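Local structure of GH5 (Bacteroidetes bacterium AC2a, 4YHE) at residues Asp25-Gly30 with Ala110-Lys115; Asp82-Leu87 with Lys148-Asp153; Phe296-Arg301 with Leu311-Tyr316; Tyr330-Asn335 with Ile346-Gly351. The protein probably hydrolyses beta-1,4-glucosidic bonds of cellulose and related glucans as an endoglucanase of glycoside hydrolase family 5. One frame throughout, in Å; residues are numbered along the deposited sequence.

Contact 1: Asp25-Gly30 with Ala110-Lys115; sequences DAHYDG and ADTPSK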
# COMPACT_ATOMS: atom_id res chain seq x y z
N ASP A 25 0.06 -11.80 -4.29
CA ASP A 25 -0.18 -11.90 -2.86
C ASP A 25 -1.16 -13.03 -2.45
O ASP A 25 -1.24 -13.36 -1.27
CB ASP A 25 -0.66 -10.55 -2.29
CG ASP A 25 -1.73 -9.87 -3.18
OD1 ASP A 25 -1.58 -9.80 -4.43
OD2 ASP A 25 -2.71 -9.35 -2.62
N ALA A 26 -1.92 -13.56 -3.41
CA ALA A 26 -2.99 -14.51 -3.14
C ALA A 26 -2.36 -15.84 -2.70
O ALA A 26 -1.32 -16.25 -3.21
CB ALA A 26 -3.80 -14.74 -4.40
N HIS A 27 -3.00 -16.50 -1.75
CA HIS A 27 -2.45 -17.73 -1.22
C HIS A 27 -3.54 -18.57 -0.58
O HIS A 27 -4.60 -18.08 -0.22
CB HIS A 27 -1.43 -17.42 -0.15
CG HIS A 27 -2.01 -16.67 1.01
ND1 HIS A 27 -2.40 -17.31 2.16
CD2 HIS A 27 -2.30 -15.36 1.18
CE1 HIS A 27 -2.91 -16.42 3.00
NE2 HIS A 27 -2.86 -15.23 2.43
N TYR A 28 -3.24 -19.85 -0.45
CA TYR A 28 -4.05 -20.73 0.38
C TYR A 28 -3.23 -21.98 0.67
O TYR A 28 -2.31 -22.33 -0.09
CB TYR A 28 -5.40 -21.06 -0.24
CG TYR A 28 -5.36 -21.61 -1.65
CD1 TYR A 28 -5.14 -22.97 -1.89
CD2 TYR A 28 -5.53 -20.78 -2.74
CE1 TYR A 28 -5.10 -23.49 -3.18
CE2 TYR A 28 -5.49 -21.27 -4.03
CZ TYR A 28 -5.28 -22.62 -4.25
OH TYR A 28 -5.26 -23.05 -5.54
N ASP A 29 -3.52 -22.59 1.82
CA ASP A 29 -2.82 -23.81 2.26
C ASP A 29 -1.31 -23.61 2.31
O ASP A 29 -0.55 -24.55 2.14
CB ASP A 29 -3.19 -25.00 1.36
CG ASP A 29 -4.70 -25.26 1.31
OD1 ASP A 29 -5.40 -24.98 2.31
OD2 ASP A 29 -5.19 -25.73 0.27
N GLY A 30 -0.87 -22.38 2.57
CA GLY A 30 0.54 -22.09 2.78
C GLY A 30 1.38 -21.78 1.56
O GLY A 30 2.61 -21.72 1.64
N ALA A 110 -6.81 -13.77 12.24
CA ALA A 110 -7.11 -15.19 12.41
C ALA A 110 -7.73 -15.77 11.16
O ALA A 110 -7.63 -16.97 10.92
CB ALA A 110 -8.03 -15.41 13.61
N ASP A 111 -8.32 -14.91 10.34
CA ASP A 111 -9.09 -15.34 9.20
C ASP A 111 -8.20 -15.42 7.97
O ASP A 111 -8.21 -14.53 7.12
CB ASP A 111 -10.26 -14.37 8.99
CG ASP A 111 -11.32 -14.94 8.06
OD1 ASP A 111 -11.32 -16.17 7.81
OD2 ASP A 111 -12.17 -14.15 7.57
N THR A 112 -7.46 -16.51 7.86
CA THR A 112 -6.54 -16.77 6.76
C THR A 112 -6.80 -18.18 6.20
O THR A 112 -7.06 -19.12 6.97
CB THR A 112 -5.06 -16.65 7.21
OG1 THR A 112 -4.20 -17.25 6.22
CG2 THR A 112 -4.81 -17.33 8.55
N PRO A 113 -6.74 -18.33 4.86
CA PRO A 113 -6.78 -19.67 4.27
C PRO A 113 -5.45 -20.45 4.42
O PRO A 113 -5.31 -21.55 3.89
CB PRO A 113 -7.08 -19.37 2.80
CG PRO A 113 -6.40 -18.05 2.54
CD PRO A 113 -6.65 -17.27 3.82
N SER A 114 -4.46 -19.87 5.10
CA SER A 114 -3.16 -20.51 5.30
C SER A 114 -2.80 -20.59 6.79
O SER A 114 -1.68 -20.26 7.19
CB SER A 114 -2.08 -19.77 4.53
OG SER A 114 -2.32 -19.85 3.13
N LYS A 115 -3.78 -21.00 7.60
CA LYS A 115 -3.58 -21.10 9.05
C LYS A 115 -2.32 -21.86 9.33
O LYS A 115 -2.09 -22.92 8.74
CB LYS A 115 -4.77 -21.78 9.72
CG LYS A 115 -6.01 -20.91 9.71
CD LYS A 115 -7.12 -21.47 10.58
CE LYS A 115 -8.33 -20.55 10.58
NZ LYS A 115 -8.79 -20.22 9.19
O HOH W 1 -7.26 -22.79 2.61
O HOH W 2 -5.10 -24.25 5.25
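Asp29 and Ser114 bring their CA atoms to within 4.5 Å, where the tight turn between strands 27-28 and 31-32 meets the loop that follows barrel strand 97-101. One backbone bond crosses: the amide of Asp29 gives its hydrogen to Pro113 O over 2.9 Å. The same carbonyl accepts from two waters, both of which also donate to Asp29 OD1, so that they bridge the two residues a second time. Gly30 follows with phi 87°, a backbone shape in which a CB would press on the preceding carbonyl oxygen.

The Ser114 hydroxyl joins the turn to the histidine. OG lies 2.7 Å from His27 ND1 at the ring edge, near its plane, and takes the Gly30 N-H at 3.0 Å. With CG wedged between backbone N and carbonyl carbon (chi1 61°), the imidazole swings toward the loop although its CB bond does not. Rings of Trp37, His104 and His118 also meet the imidazole. Thr112 OG1 approaches the same edge near CE1, but its own polar partners are the Ser114 amide, in an ST turn, and His118. The pyrrolidine of Pro113 packs beside them: CG sits 3.3 Å from His27 O, and CB touches Tyr28 CB. Replacing His27 by a leucine would probably cost the Ser114 hydroxyl its imidazole partner and weaken its hold between turn and loop.

The bond between Ser114 OG and His27 ND1 is nearly straight at 163°, and either atom could be the donor; through these two buried side chains it ties the turn to the loop.

Contact 2: Asp82-Leu87 with Lys148-Asp153; sequences DRVDEL and KRFAND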
# COMPACT_ATOMS: atom_id res chain seq x y z
N ASP A 82 11.48 -15.28 -10.68
CA ASP A 82 11.42 -14.98 -12.12
C ASP A 82 10.16 -14.23 -12.52
O ASP A 82 10.20 -13.29 -13.32
CB ASP A 82 11.47 -16.28 -12.98
CG ASP A 82 12.87 -16.93 -13.07
OD1 ASP A 82 13.89 -16.36 -12.67
OD2 ASP A 82 12.94 -18.07 -13.57
N ARG A 83 9.02 -14.67 -11.99
CA ARG A 83 7.75 -14.04 -12.32
C ARG A 83 7.66 -12.64 -11.74
O ARG A 83 7.24 -11.71 -12.42
CB ARG A 83 6.59 -14.91 -11.83
CG ARG A 83 5.21 -14.35 -12.07
CD ARG A 83 4.94 -14.07 -13.54
NE ARG A 83 3.55 -13.65 -13.74
CZ ARG A 83 3.10 -13.10 -14.86
NH1 ARG A 83 3.91 -12.91 -15.88
NH2 ARG A 83 1.83 -12.76 -14.97
N VAL A 84 8.10 -12.48 -10.49
CA VAL A 84 8.21 -11.15 -9.88
C VAL A 84 9.09 -10.26 -10.76
O VAL A 84 8.69 -9.14 -11.12
CB VAL A 84 8.75 -11.17 -8.44
CG1 VAL A 84 8.87 -9.73 -7.91
CG2 VAL A 84 7.86 -11.98 -7.54
N ASP A 85 10.26 -10.80 -11.17
CA ASP A 85 11.19 -10.11 -12.08
C ASP A 85 10.51 -9.70 -13.37
O ASP A 85 10.66 -8.56 -13.83
CB ASP A 85 12.39 -11.05 -12.37
CG ASP A 85 13.60 -10.35 -12.99
OD1 ASP A 85 13.53 -9.20 -13.47
OD2 ASP A 85 14.66 -11.03 -13.00
N GLU A 86 9.76 -10.62 -13.96
CA GLU A 86 9.07 -10.34 -15.23
C GLU A 86 8.02 -9.25 -15.11
O GLU A 86 7.94 -8.33 -15.94
CB GLU A 86 8.42 -11.62 -15.81
CG GLU A 86 9.40 -12.54 -16.52
CD GLU A 86 9.23 -12.57 -18.05
OE1 GLU A 86 8.07 -12.66 -18.57
OE2 GLU A 86 10.27 -12.55 -18.75
N LEU A 87 7.21 -9.34 -14.06
CA LEU A 87 6.16 -8.32 -13.83
C LEU A 87 6.74 -6.91 -13.63
O LEU A 87 6.25 -5.93 -14.22
CB LEU A 87 5.34 -8.71 -12.60
CG LEU A 87 4.48 -9.96 -12.78
CD1 LEU A 87 4.02 -10.43 -11.42
CD2 LEU A 87 3.31 -9.66 -13.70
N LYS A 148 19.57 -8.86 -4.60
CA LYS A 148 20.57 -9.37 -5.56
C LYS A 148 19.99 -9.58 -6.95
O LYS A 148 20.65 -9.27 -7.93
CB LYS A 148 21.22 -10.64 -5.05
CG LYS A 148 22.30 -10.32 -4.03
CD LYS A 148 22.83 -11.58 -3.37
CE LYS A 148 23.74 -11.24 -2.20
NZ LYS A 148 23.84 -12.42 -1.32
N ARG A 149 18.74 -10.02 -7.05
CA ARG A 149 18.10 -10.16 -8.36
C ARG A 149 17.98 -8.82 -9.07
O ARG A 149 18.15 -8.72 -10.30
CB ARG A 149 16.71 -10.80 -8.19
CG ARG A 149 16.04 -11.17 -9.48
CD ARG A 149 16.72 -12.40 -10.08
NE ARG A 149 15.85 -12.85 -11.11
CZ ARG A 149 15.30 -14.04 -11.25
NH1 ARG A 149 15.57 -15.08 -10.47
NH2 ARG A 149 14.48 -14.15 -12.26
N PHE A 150 17.68 -7.77 -8.30
CA PHE A 150 17.32 -6.46 -8.86
C PHE A 150 18.44 -5.41 -8.75
O PHE A 150 18.22 -4.21 -8.92
CB PHE A 150 16.01 -5.97 -8.19
CG PHE A 150 14.82 -6.84 -8.51
CD1 PHE A 150 14.33 -6.90 -9.79
CD2 PHE A 150 14.20 -7.60 -7.52
CE1 PHE A 150 13.27 -7.71 -10.11
CE2 PHE A 150 13.13 -8.40 -7.83
CZ PHE A 150 12.66 -8.47 -9.12
N ALA A 151 19.65 -5.89 -8.51
CA ALA A 151 20.81 -5.02 -8.27
C ALA A 151 21.13 -4.08 -9.43
O ALA A 151 21.70 -3.01 -9.21
CB ALA A 151 22.02 -5.88 -7.92
N ASN A 152 20.72 -4.44 -10.65
CA ASN A 152 20.94 -3.58 -11.81
C ASN A 152 19.76 -2.68 -12.14
O ASN A 152 19.81 -1.93 -13.12
CB ASN A 152 21.28 -4.43 -13.03
CG ASN A 152 22.52 -5.29 -12.82
OD1 ASN A 152 23.46 -4.91 -12.10
ND2 ASN A 152 22.53 -6.44 -13.45
N ASP A 153 18.69 -2.75 -11.34
CA ASP A 153 17.52 -1.91 -11.58
C ASP A 153 17.53 -0.69 -10.64
O ASP A 153 17.65 -0.83 -9.42
CB ASP A 153 16.25 -2.75 -11.40
CG ASP A 153 16.19 -3.90 -12.38
OD1 ASP A 153 16.14 -3.62 -13.58
OD2 ASP A 153 16.21 -5.06 -11.96
O HOH W 3 16.80 -9.47 -13.31
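Arg149 reaches from the end of helix 129-149 to two aspartates one turn apart on helix 78-93. Its NE and NH2 both point at Asp85 OD2, at 2.9 and 3.2 Å, a side-on grip on one oxygen that approaches from the anti side and keeps OD2 close to the guanidinium plane. The carboxylate itself is turned 63° from that plane, so this is not the flat, two-oxygen pairing. Asp82 OD1 lies at another part of the guanidinium edge and completes the salt-bridge network; its modelled distance to NH2 is implausibly short, and the exact geometry there is doubtful.

The arginine's own chain places the group: it leaves with CG anti to the backbone N and then bends at chi2 (73°), which brings the guanidinium alongside helix 78-93. A water adds a further link, donating to Asp85 OD2 at 2.7 Å and, weakly, to Arg149 O. A leucine in place of Asp85 would probably leave NE of Arg149 without its carboxylate mate and the guanidinium freer to turn.

Beneath the charges lies Phe150, one face covered by Arg149 CG. Its CE1 comes 3.7 Å from Asp85 OD1, and CZ meets Val84 CG1 at 4.2 Å. Further inward the ring rests on Val88 of the same helix and on Leu157 and Phe159, so the contact joins helices 78-93 and 129-149, with Phe150 reaching in to strand 157-160.

Contact 3: Phe296-Arg301 with Leu311-Tyr316; sequences FGAVRR and LYYFRY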
# COMPACT_ATOMS: atom_id res chain seq x y z
N PHE A 296 -5.05 2.69 -0.81
CA PHE A 296 -6.25 3.39 -0.39
C PHE A 296 -7.39 2.96 -1.26
O PHE A 296 -7.20 2.40 -2.33
CB PHE A 296 -6.09 4.94 -0.41
CG PHE A 296 -6.25 5.54 -1.79
CD1 PHE A 296 -5.22 5.42 -2.71
CD2 PHE A 296 -7.42 6.16 -2.17
CE1 PHE A 296 -5.34 5.95 -4.00
CE2 PHE A 296 -7.57 6.71 -3.46
CZ PHE A 296 -6.52 6.59 -4.38
N GLY A 297 -8.59 3.23 -0.81
CA GLY A 297 -9.74 3.07 -1.67
C GLY A 297 -11.04 3.02 -0.94
O GLY A 297 -11.09 3.12 0.30
N ALA A 298 -12.08 2.87 -1.73
CA ALA A 298 -13.45 2.71 -1.29
C ALA A 298 -14.14 1.82 -2.31
O ALA A 298 -13.97 2.00 -3.56
CB ALA A 298 -14.18 4.05 -1.21
N VAL A 299 -14.97 0.92 -1.82
CA VAL A 299 -15.68 0.01 -2.69
C VAL A 299 -16.72 0.66 -3.60
O VAL A 299 -17.22 1.76 -3.35
CB VAL A 299 -16.32 -1.17 -1.94
CG1 VAL A 299 -15.23 -1.95 -1.20
CG2 VAL A 299 -17.46 -0.72 -1.01
N ARG A 300 -17.02 -0.05 -4.67
CA ARG A 300 -18.01 0.35 -5.65
C ARG A 300 -19.42 0.23 -5.06
O ARG A 300 -19.68 -0.59 -4.18
CB ARG A 300 -17.89 -0.54 -6.90
CG ARG A 300 -18.73 -0.08 -8.10
CD ARG A 300 -18.54 -0.97 -9.31
NE ARG A 300 -19.13 -2.30 -9.17
CZ ARG A 300 -20.42 -2.57 -9.38
NH1 ARG A 300 -21.29 -1.60 -9.69
NH2 ARG A 300 -20.85 -3.80 -9.28
N ARG A 301 -20.33 1.02 -5.60
CA ARG A 301 -21.73 0.98 -5.18
C ARG A 301 -22.68 0.58 -6.29
O ARG A 301 -22.46 0.94 -7.46
CB ARG A 301 -22.15 2.36 -4.66
CG ARG A 301 -21.13 3.00 -3.74
CD ARG A 301 -20.98 2.27 -2.41
NE ARG A 301 -19.61 2.40 -1.92
CZ ARG A 301 -19.24 2.54 -0.65
NH1 ARG A 301 -20.12 2.58 0.34
NH2 ARG A 301 -17.95 2.64 -0.36
N LEU A 311 -17.10 8.74 -5.93
CA LEU A 311 -16.29 9.58 -6.80
C LEU A 311 -15.91 10.87 -6.09
O LEU A 311 -14.76 11.29 -6.19
CB LEU A 311 -16.99 9.88 -8.13
CG LEU A 311 -17.40 8.69 -8.99
CD1 LEU A 311 -17.93 9.14 -10.36
CD2 LEU A 311 -16.22 7.77 -9.22
N TYR A 312 -16.86 11.47 -5.37
CA TYR A 312 -16.62 12.63 -4.51
C TYR A 312 -15.54 12.33 -3.49
O TYR A 312 -14.62 13.08 -3.32
CB TYR A 312 -17.91 13.10 -3.81
CG TYR A 312 -17.68 14.15 -2.77
CD1 TYR A 312 -17.32 15.46 -3.15
CD2 TYR A 312 -17.81 13.88 -1.41
CE1 TYR A 312 -17.07 16.43 -2.21
CE2 TYR A 312 -17.60 14.87 -0.46
CZ TYR A 312 -17.23 16.15 -0.88
OH TYR A 312 -16.99 17.14 0.01
N TYR A 313 -15.66 11.20 -2.81
CA TYR A 313 -14.61 10.79 -1.88
C TYR A 313 -13.22 10.76 -2.52
O TYR A 313 -12.29 11.32 -1.97
CB TYR A 313 -15.03 9.45 -1.30
CG TYR A 313 -14.06 8.73 -0.42
CD1 TYR A 313 -13.97 9.02 0.95
CD2 TYR A 313 -13.30 7.69 -0.90
CE1 TYR A 313 -13.13 8.29 1.79
CE2 TYR A 313 -12.46 6.95 -0.07
CZ TYR A 313 -12.37 7.26 1.26
OH TYR A 313 -11.55 6.53 2.07
N PHE A 314 -13.09 10.16 -3.71
CA PHE A 314 -11.84 10.10 -4.38
C PHE A 314 -11.35 11.51 -4.76
O PHE A 314 -10.21 11.85 -4.53
CB PHE A 314 -11.93 9.22 -5.65
CG PHE A 314 -12.13 7.71 -5.38
CD1 PHE A 314 -11.66 7.10 -4.24
CD2 PHE A 314 -12.79 6.94 -6.30
CE1 PHE A 314 -11.85 5.74 -4.03
CE2 PHE A 314 -12.95 5.58 -6.13
CZ PHE A 314 -12.48 4.98 -4.98
N ARG A 315 -12.21 12.33 -5.35
CA ARG A 315 -11.75 13.66 -5.71
C ARG A 315 -11.23 14.41 -4.51
O ARG A 315 -10.15 14.96 -4.53
CB ARG A 315 -12.86 14.46 -6.36
CG ARG A 315 -13.28 13.97 -7.71
CD ARG A 315 -14.06 15.08 -8.44
NE ARG A 315 -15.30 15.47 -7.74
CZ ARG A 315 -16.43 14.76 -7.74
NH1 ARG A 315 -16.51 13.62 -8.42
NH2 ARG A 315 -17.48 15.21 -7.07
N TYR A 316 -12.01 14.40 -3.45
CA TYR A 316 -11.65 15.17 -2.25
C TYR A 316 -10.35 14.67 -1.60
O TYR A 316 -9.42 15.44 -1.38
CB TYR A 316 -12.79 15.14 -1.25
CG TYR A 316 -12.66 16.15 -0.14
CD1 TYR A 316 -13.16 17.45 -0.30
CD2 TYR A 316 -12.02 15.84 1.06
CE1 TYR A 316 -12.99 18.40 0.68
CE2 TYR A 316 -11.87 16.79 2.07
CZ TYR A 316 -12.38 18.07 1.87
OH TYR A 316 -12.27 19.02 2.85
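Phe314 and Tyr313 of helix 304-323 straddle Ala298, in a beta-alpha unit of the TIM barrel: the helix packs back against the loop that leads into it from strand 291-296. The bump on the loop side is a single methyl. Ala298 CB points at the helix and enters the notch between the two aromatic side chains, 3.6 Å from Tyr313 CE2 and 4.0 Å from Phe314 CE1. The helix sets these successive residues apart, and their first torsions differ too: Tyr313 has CG anti to the backbone N (chi1 174°), whereas Phe314 has CG beside it (chi1 -69°).

The bump on the helix side is the far end of the Phe314 ring. It slots into a hollow bounded by Phe296, the Gly297 backbone and Ala298. Gly297 CA meets it at the edge, 4.1 Å from CE1, and Phe296 supplies another wall, CE2 to Phe314 CD1 measuring 4.2 Å. The glycine is set by its own extended backbone: at phi 163° a CB would collide with the carbonyl oxygen before it.

The surroundings close the packing. Ala360 and Met364 of helix 357-369 touch Phe314, and Tyr248 and Trp257 meet Tyr313 edge-to-face. The side chains meet as apolar groups, with two backbone carbonyls among them; Ala298 O, close to Phe314 CZ, accepts from Arg310 NE. The tyrosine hydroxyl bonds to Asp244 O; although Tyr313 OH passes 3.9 Å from Gly297 O, that buried carbonyl oxygen has no hydrogen-bond partner in the model.

Contact 4: Tyr330-Asn335 with Ile346-Gly351; sequences YWDNGN and IDHATG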
# COMPACT_ATOMS: atom_id res chain seq x y z
N TYR A 330 -4.15 3.08 -5.41
CA TYR A 330 -5.47 2.54 -5.29
C TYR A 330 -5.43 1.00 -5.17
O TYR A 330 -4.69 0.33 -5.88
CB TYR A 330 -6.36 2.98 -6.47
CG TYR A 330 -7.71 2.31 -6.42
CD1 TYR A 330 -8.67 2.71 -5.49
CD2 TYR A 330 -7.99 1.27 -7.23
CE1 TYR A 330 -9.88 2.10 -5.39
CE2 TYR A 330 -9.22 0.63 -7.13
CZ TYR A 330 -10.16 1.04 -6.21
OH TYR A 330 -11.38 0.40 -6.12
N TRP A 331 -6.18 0.46 -4.22
CA TRP A 331 -6.29 -1.00 -4.08
C TRP A 331 -7.29 -1.60 -5.05
O TRP A 331 -8.49 -1.37 -4.95
CB TRP A 331 -6.67 -1.38 -2.64
CG TRP A 331 -6.73 -2.87 -2.49
CD1 TRP A 331 -7.86 -3.62 -2.36
CD2 TRP A 331 -5.63 -3.78 -2.41
NE1 TRP A 331 -7.53 -4.96 -2.24
CE2 TRP A 331 -6.17 -5.08 -2.29
CE3 TRP A 331 -4.24 -3.63 -2.47
CZ2 TRP A 331 -5.35 -6.23 -2.19
CZ3 TRP A 331 -3.44 -4.77 -2.36
CH2 TRP A 331 -4.00 -6.06 -2.24
N ASP A 332 -6.78 -2.36 -6.01
CA ASP A 332 -7.60 -3.07 -6.99
C ASP A 332 -7.40 -4.58 -6.85
O ASP A 332 -6.35 -5.10 -7.14
CB ASP A 332 -7.23 -2.65 -8.41
CG ASP A 332 -8.19 -3.17 -9.46
OD1 ASP A 332 -8.50 -4.40 -9.41
OD2 ASP A 332 -8.63 -2.36 -10.36
N ASN A 333 -8.45 -5.26 -6.42
CA ASN A 333 -8.41 -6.70 -6.25
C ASN A 333 -9.06 -7.47 -7.40
O ASN A 333 -9.24 -8.70 -7.32
CB ASN A 333 -9.02 -7.11 -4.91
CG ASN A 333 -10.51 -6.77 -4.81
OD1 ASN A 333 -11.13 -6.26 -5.76
ND2 ASN A 333 -11.10 -7.08 -3.65
N GLY A 334 -9.41 -6.76 -8.49
CA GLY A 334 -10.11 -7.39 -9.59
C GLY A 334 -11.59 -7.75 -9.41
O GLY A 334 -12.25 -8.08 -10.38
N ASN A 335 -12.12 -7.67 -8.19
CA ASN A 335 -13.54 -8.00 -7.93
C ASN A 335 -14.50 -6.93 -8.44
O ASN A 335 -14.46 -5.79 -8.00
CB ASN A 335 -13.75 -8.22 -6.44
CG ASN A 335 -15.01 -8.99 -6.12
OD1 ASN A 335 -16.01 -8.86 -6.80
ND2 ASN A 335 -14.96 -9.81 -5.08
N ILE A 346 -9.87 -2.11 -13.03
CA ILE A 346 -9.15 -2.52 -14.22
C ILE A 346 -8.87 -4.00 -14.20
O ILE A 346 -8.42 -4.54 -13.18
CB ILE A 346 -7.84 -1.73 -14.37
CG1 ILE A 346 -8.16 -0.29 -14.78
CG2 ILE A 346 -6.89 -2.35 -15.40
CD1 ILE A 346 -6.98 0.65 -14.70
N ASP A 347 -9.13 -4.66 -15.34
CA ASP A 347 -8.90 -6.09 -15.48
C ASP A 347 -7.41 -6.44 -15.36
O ASP A 347 -6.56 -5.87 -16.04
CB ASP A 347 -9.50 -6.60 -16.82
CG ASP A 347 -9.41 -8.12 -16.96
OD1 ASP A 347 -8.31 -8.65 -17.18
OD2 ASP A 347 -10.47 -8.76 -16.87
N HIS A 348 -7.08 -7.38 -14.47
CA HIS A 348 -5.69 -7.67 -14.18
C HIS A 348 -4.93 -8.35 -15.32
O HIS A 348 -3.71 -8.28 -15.33
CB HIS A 348 -5.57 -8.51 -12.88
CG HIS A 348 -5.96 -7.76 -11.65
ND1 HIS A 348 -5.54 -8.14 -10.39
CD2 HIS A 348 -6.73 -6.66 -11.47
CE1 HIS A 348 -6.04 -7.30 -9.50
NE2 HIS A 348 -6.76 -6.39 -10.13
N ALA A 349 -5.62 -8.99 -16.27
CA ALA A 349 -4.95 -9.58 -17.42
C ALA A 349 -4.96 -8.73 -18.69
O ALA A 349 -4.04 -8.84 -19.50
CB ALA A 349 -5.51 -10.96 -17.73
N THR A 350 -6.00 -7.93 -18.87
CA THR A 350 -6.19 -7.18 -20.13
C THR A 350 -5.87 -5.71 -20.02
O THR A 350 -5.61 -5.08 -21.03
CB THR A 350 -7.63 -7.30 -20.69
OG1 THR A 350 -8.53 -6.55 -19.86
CG2 THR A 350 -8.10 -8.73 -20.78
N GLY A 351 -5.90 -5.14 -18.81
CA GLY A 351 -5.70 -3.70 -18.63
C GLY A 351 -6.90 -2.84 -19.02
O GLY A 351 -6.81 -1.62 -19.02
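Asp332 OD1 is gripped by two donors, His348 NE2 and the backbone amide Gly334 N, each at 2.7 Å. The imidazole approaches from above the carboxylate plane, 54° out of it, while OD1 stays near the plane of the ring, and the N-H points at it with an angle of 160°. Gly334 N meets the oxygen nearly along its C-O direction, closing an Asx turn as the chain leaves the barrel. The other oxygen, OD2, uses its syn lone pair for the Ile346 amide, 3.0 Å away.

Asp332 presents both oxygens to the loop because its CG lies anti to the backbone N (chi1 -171°). OD2 is held further by Val345 N and by the indole N-H of Trp18 on strand 16-20. The histidine is fixed at its other nitrogen too, ND1 bonding to Gln23 OE1. His348 NE2 comes within 3.1 Å of Gly334 N without bonding to it. Both nitrogens instead turn their hydrogens to the same carboxylate oxygen. Within the second segment, Asp347 OD1 accepts from Ala349 N and Thr350 N on opposite faces of its plane, shaping the bend after His348.

Buried and supplied with five donors in all, the carboxylate is probably ionised. Both ring nitrogens of His348 face acceptor oxygens, which is consistent with a positively charged imidazole joining the last barrel strand to the loop before helix 357-369.

In the fold
All four contacts belong to one eight-stranded TIM barrel. Contacts 3 and 4 are the most intimate pair, with centres 16 Å apart: they meet where the adjacent strands 291-296 and 327-332 run side by side, Phe296 O and Trp331 N probably hydrogen-bonding at 2.9 Å, and Tyr330 packs on Gly297 and Phe314. Contact 1 reaches contact 4 through Asp25 OD2, 3.6 Å from Trp331 CH2. Contact 2 touches none of the others; its nearest atoms stay about 7 Å from contact 4, and it lies across the chain's centre from contact 3, about 33 Å between centres. Trp331 also touches Glu295, at the carboxyl ends of the strands, where family 5 enzymes generally hold their active site.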